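Local coordinates for periplasmic binding protein component of an ABC type zinc uptake transporter (Synechocystis sp., PDB 1PQ4) that probably captures zinc in the periplasm and delivers it to an ABC-type transporter for uptake into the cell, at residues Lys192-His197 / Val210-Glu215; Met240-Thr245 / Gly262-Asp267. One frame throughout, in Å; residues are numbered along the deposited sequence.

Interaction 1: residues Lys192-His197 / Val210-Glu215. With ZN (zinc ion), chain C.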
# COMPACT_ATOMS: atom_id res chain seq x y z
N LYS A 192 5.99 -5.02 18.56
CA LYS A 192 6.94 -5.18 17.47
C LYS A 192 6.60 -6.32 16.51
O LYS A 192 6.05 -7.33 16.95
CB LYS A 192 8.31 -5.45 18.08
CG LYS A 192 8.73 -4.37 19.08
CD LYS A 192 10.12 -4.64 19.67
CE LYS A 192 10.45 -3.57 20.71
NZ LYS A 192 11.86 -3.60 21.17
N PHE A 193 6.86 -6.15 15.20
CA PHE A 193 6.66 -7.26 14.23
C PHE A 193 7.78 -7.16 13.20
O PHE A 193 8.26 -6.07 12.88
CB PHE A 193 5.26 -7.32 13.57
CG PHE A 193 4.90 -6.14 12.70
CD1 PHE A 193 4.81 -6.29 11.32
CD2 PHE A 193 4.61 -4.88 13.27
CE1 PHE A 193 4.44 -5.23 10.50
CE2 PHE A 193 4.23 -3.78 12.45
CZ PHE A 193 4.14 -3.97 11.07
N ILE A 194 8.25 -8.31 12.72
CA ILE A 194 9.36 -8.33 11.74
C ILE A 194 8.78 -8.67 10.41
O ILE A 194 8.01 -9.62 10.30
CB ILE A 194 10.37 -9.42 12.06
CG1 ILE A 194 10.82 -9.30 13.49
CG2 ILE A 194 11.58 -9.32 11.12
CD1 ILE A 194 11.79 -10.43 13.93
N VAL A 195 9.18 -7.93 9.38
CA VAL A 195 8.69 -8.13 8.04
C VAL A 195 9.89 -8.01 7.14
O VAL A 195 10.92 -7.47 7.52
CB VAL A 195 7.69 -7.04 7.56
CG1 VAL A 195 6.44 -7.16 8.29
CG2 VAL A 195 8.30 -5.62 7.78
N PHE A 196 9.75 -8.53 5.95
CA PHE A 196 10.88 -8.44 5.07
C PHE A 196 10.96 -7.03 4.50
O PHE A 196 11.89 -6.31 4.81
CB PHE A 196 10.78 -9.46 3.94
CG PHE A 196 11.94 -9.37 3.00
CD1 PHE A 196 13.22 -9.78 3.41
CD2 PHE A 196 11.80 -8.76 1.76
CE1 PHE A 196 14.33 -9.58 2.63
CE2 PHE A 196 12.94 -8.55 0.95
CZ PHE A 196 14.19 -8.96 1.41
N HIS A 197 9.96 -6.65 3.70
CA HIS A 197 9.96 -5.32 3.04
C HIS A 197 9.12 -4.36 3.89
O HIS A 197 7.96 -4.65 4.21
CB HIS A 197 9.38 -5.50 1.65
CG HIS A 197 9.18 -4.22 0.92
ND1 HIS A 197 10.23 -3.50 0.39
CD2 HIS A 197 8.05 -3.52 0.63
CE1 HIS A 197 9.76 -2.42 -0.21
NE2 HIS A 197 8.45 -2.40 -0.07
N VAL A 210 5.57 -1.31 16.00
CA VAL A 210 6.93 -1.03 15.62
C VAL A 210 7.27 -2.04 14.55
O VAL A 210 7.27 -3.23 14.79
CB VAL A 210 7.90 -1.19 16.81
CG1 VAL A 210 9.33 -1.08 16.33
CG2 VAL A 210 7.62 -0.08 17.88
N GLN A 211 7.53 -1.56 13.35
CA GLN A 211 7.84 -2.46 12.26
C GLN A 211 9.34 -2.64 12.26
O GLN A 211 10.05 -1.66 12.27
CB GLN A 211 7.39 -1.80 10.95
CG GLN A 211 8.05 -2.34 9.73
CD GLN A 211 7.70 -1.54 8.46
OE1 GLN A 211 8.05 -0.35 8.31
NE2 GLN A 211 7.02 -2.19 7.56
N ILE A 212 9.82 -3.88 12.24
CA ILE A 212 11.27 -4.16 12.22
C ILE A 212 11.50 -4.80 10.86
O ILE A 212 11.08 -5.93 10.59
CB ILE A 212 11.67 -5.16 13.35
CG1 ILE A 212 11.38 -4.53 14.73
CG2 ILE A 212 13.15 -5.50 13.25
CD1 ILE A 212 11.40 -5.50 15.90
N PRO A 213 12.16 -4.07 9.97
CA PRO A 213 12.38 -4.67 8.66
C PRO A 213 13.64 -5.48 8.52
O PRO A 213 14.64 -5.22 9.20
CB PRO A 213 12.39 -3.44 7.73
CG PRO A 213 13.04 -2.39 8.60
CD PRO A 213 12.38 -2.61 9.95
N ILE A 214 13.58 -6.48 7.66
CA ILE A 214 14.75 -7.32 7.39
C ILE A 214 15.53 -6.72 6.20
O ILE A 214 16.76 -6.66 6.23
CB ILE A 214 14.32 -8.76 6.99
CG1 ILE A 214 13.61 -9.46 8.14
CG2 ILE A 214 15.57 -9.62 6.60
CD1 ILE A 214 12.82 -10.70 7.75
N GLU A 215 14.84 -6.35 5.13
CA GLU A 215 15.58 -5.78 4.00
C GLU A 215 16.26 -4.49 4.41
O GLU A 215 15.79 -3.78 5.30
CB GLU A 215 14.67 -5.50 2.79
CG GLU A 215 13.75 -4.33 2.93
CD GLU A 215 13.40 -3.66 1.58
OE1 GLU A 215 12.88 -4.34 0.66
OE2 GLU A 215 13.66 -2.43 1.48
ZN ZN C . 7.08 -1.18 -1.01
O HOH W 1 5.15 -2.28 -1.52

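Interaction 2: residues Met240-Thr245 / Gly262-Asp267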
# COMPACT_ATOMS: atom_id res chain seq x y z
N MET A 240 6.65 -14.86 15.20
CA MET A 240 6.38 -15.08 13.81
C MET A 240 7.21 -14.14 13.00
O MET A 240 7.58 -13.06 13.47
CB MET A 240 4.91 -14.81 13.57
CG MET A 240 4.36 -15.33 12.29
SD MET A 240 3.82 -16.99 12.60
CE MET A 240 2.71 -16.70 14.02
N VAL A 241 7.54 -14.54 11.78
CA VAL A 241 8.31 -13.65 10.93
C VAL A 241 7.46 -13.52 9.68
O VAL A 241 6.96 -14.52 9.16
CB VAL A 241 9.70 -14.22 10.56
CG1 VAL A 241 10.42 -13.25 9.65
CG2 VAL A 241 10.50 -14.47 11.84
N PHE A 242 7.25 -12.28 9.23
CA PHE A 242 6.42 -12.09 8.07
C PHE A 242 7.25 -11.83 6.84
O PHE A 242 8.32 -11.25 6.92
CB PHE A 242 5.49 -10.91 8.30
CG PHE A 242 4.53 -11.14 9.40
CD1 PHE A 242 4.75 -10.57 10.65
CD2 PHE A 242 3.43 -11.95 9.20
CE1 PHE A 242 3.86 -10.79 11.70
CE2 PHE A 242 2.51 -12.18 10.26
CZ PHE A 242 2.74 -11.60 11.50
N GLY A 243 6.75 -12.31 5.72
CA GLY A 243 7.43 -12.08 4.45
C GLY A 243 6.33 -11.51 3.58
O GLY A 243 5.18 -11.39 4.00
N GLU A 244 6.66 -11.15 2.36
CA GLU A 244 5.67 -10.57 1.47
C GLU A 244 5.71 -11.37 0.18
O GLU A 244 6.78 -11.85 -0.22
CB GLU A 244 6.02 -9.09 1.21
CG GLU A 244 5.44 -8.19 2.22
CD GLU A 244 6.46 -7.52 3.11
OE1 GLU A 244 7.51 -8.16 3.40
OE2 GLU A 244 6.17 -6.36 3.54
N THR A 245 4.55 -11.53 -0.46
CA THR A 245 4.47 -12.32 -1.70
C THR A 245 5.32 -11.82 -2.82
O THR A 245 5.78 -12.60 -3.63
CB THR A 245 3.05 -12.35 -2.32
OG1 THR A 245 2.10 -11.68 -1.45
CG2 THR A 245 2.64 -13.78 -2.56
N GLY A 262 7.28 -18.97 13.40
CA GLY A 262 6.60 -19.46 12.21
C GLY A 262 6.74 -18.39 11.09
O GLY A 262 7.30 -17.32 11.35
N VAL A 263 6.26 -18.66 9.87
CA VAL A 263 6.38 -17.72 8.73
C VAL A 263 5.03 -17.43 8.08
O VAL A 263 4.35 -18.35 7.61
CB VAL A 263 7.30 -18.30 7.64
CG1 VAL A 263 7.21 -17.46 6.37
CG2 VAL A 263 8.74 -18.32 8.13
N GLU A 264 4.63 -16.17 8.03
CA GLU A 264 3.33 -15.82 7.41
C GLU A 264 3.57 -14.78 6.33
O GLU A 264 4.58 -14.07 6.38
CB GLU A 264 2.38 -15.20 8.43
CG GLU A 264 1.81 -16.17 9.43
CD GLU A 264 0.40 -16.61 9.08
OE1 GLU A 264 0.10 -16.79 7.87
OE2 GLU A 264 -0.40 -16.77 10.02
N LEU A 265 2.64 -14.70 5.38
CA LEU A 265 2.73 -13.73 4.30
C LEU A 265 1.83 -12.55 4.55
O LEU A 265 0.72 -12.69 5.07
CB LEU A 265 2.28 -14.34 2.98
CG LEU A 265 3.21 -15.37 2.33
CD1 LEU A 265 2.72 -15.71 0.92
CD2 LEU A 265 4.60 -14.79 2.28
N LEU A 266 2.32 -11.36 4.22
CA LEU A 266 1.47 -10.16 4.33
C LEU A 266 1.50 -9.69 2.87
O LEU A 266 2.53 -9.83 2.19
CB LEU A 266 2.06 -9.10 5.26
CG LEU A 266 2.20 -9.49 6.73
CD1 LEU A 266 2.69 -8.27 7.55
CD2 LEU A 266 0.86 -9.97 7.26
N ASP A 267 0.38 -9.20 2.36
CA ASP A 267 0.37 -8.76 0.97
C ASP A 267 0.07 -7.25 0.94
O ASP A 267 -1.09 -6.84 1.08
CB ASP A 267 -0.73 -9.47 0.20
CG ASP A 267 -0.66 -9.17 -1.27
OD1 ASP A 267 0.12 -8.26 -1.67
OD2 ASP A 267 -1.41 -9.84 -2.02

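Interaction 1: residues Lys192-His197 / Val210-Glu215
Phe193 and Val195 hydrogen-bond through their backbones to Val210, Ile212 and Ile214, in a parallel strand contact that runs from a partly exposed end at Lys192 to the zinc site at His197. Phe193 N bonds Val210 O at 3.0 Å and Phe193 O receives Ile212 N; Val195 repeats the pattern, its N on Ile212 O and its O taking Ile214 N. Side chains alternate between the faces. Ile194 of the strand and Ile214 just past the end of its partner, both buried, bring branched aliphatic groups together, crossing at about a right angle, CG2 of Ile194 to CG1 of Ile214 at 3.6 Å, while on the opposite face the Phe193 ring lies over Gln211 CA in a CH-pi contact. With helix 201-206 between them the strands form a beta-alpha-beta unit, and the loop after its first strand carries the metal ligand. His197 NE2 binds the zinc ion at 2.1 Å, beside His37, His133 and a water. Its ND1 points at Glu215 OE1, 2.8 Å away and nearly straight (174°); the oxygen lies in the imidazole plane but is met from above the carboxylate plane. CG of Glu215, set between its backbone N and carbonyl carbon (chi1 74°), turns back toward the histidine, while CB sits over the Phe196 ring. With an alanine in place of Glu215 the carboxylate is gone, which is likely to leave His197 ND1 without this acceptor and the imidazole freer to turn. Glu215 N also bonds Phe196 O at 3.0 Å.

Interaction 2: residues Met240-Thr245 / Gly262-Asp267
Phe242 packs closely against Glu264 and Leu266 on one face of a parallel strand pair, whereas Val263 and Leu265, on the opposite face, are exposed, although Val241 beside them is buried under helix 250-259. The aromatic ring approaches obliquely: CD2 is 3.5 Å from Glu264 CB and 3.7 Å from Leu266 CG, and the aliphatic base of the glutamate serves as a hydrophobic neighbour. Met240 is flexible enough to fold over Gly262: with CG anti to the backbone N (chi1 -164°) and the chain bent beyond it, SD comes to 3.6 Å from Gly262 C, and the lack of a side chain on Gly262 leaves room for the sulfur there. Four backbone bonds join the strands, among them Val241 N to Gly262 O at 2.8 Å and Leu266 N to Gly243 O at 2.9 Å. The other face is looser; Leu265 CD2 leans over the backbone of Gly243, which has no side chain to meet it, and CD1 reaches Thr245 CG2 only at 4.0 Å. Helix 250-259 links the strands as a beta-alpha-beta unit; helix 273-288 packs on Met240, Phe242 and Leu266, and strand 192-195 adds Val195 against Phe242 and Leu266.

Interactions 1 and 2 are successive beta-alpha-beta units whose inner strands lie together: Ile194 O and Phe242 N are 3.0 Å apart, a probable hydrogen bond, and Val195 packs on Phe242. Strands 192-195 and 240-244 are thus the more buried members, while 210-213 and 262-266 include exposed residues. Both contacts rest on parallel backbone bonding and apolar packing, but interaction 1 ends in a zinc-bound histidine held by a carboxylate. Interaction 2 has no metal ligand, yet reaches the same site from the second shell: Glu244 OE1 probably accepts a hydrogen bond from the backbone N of His197, 2.9 Å away, while its OE2 bonds Trp200.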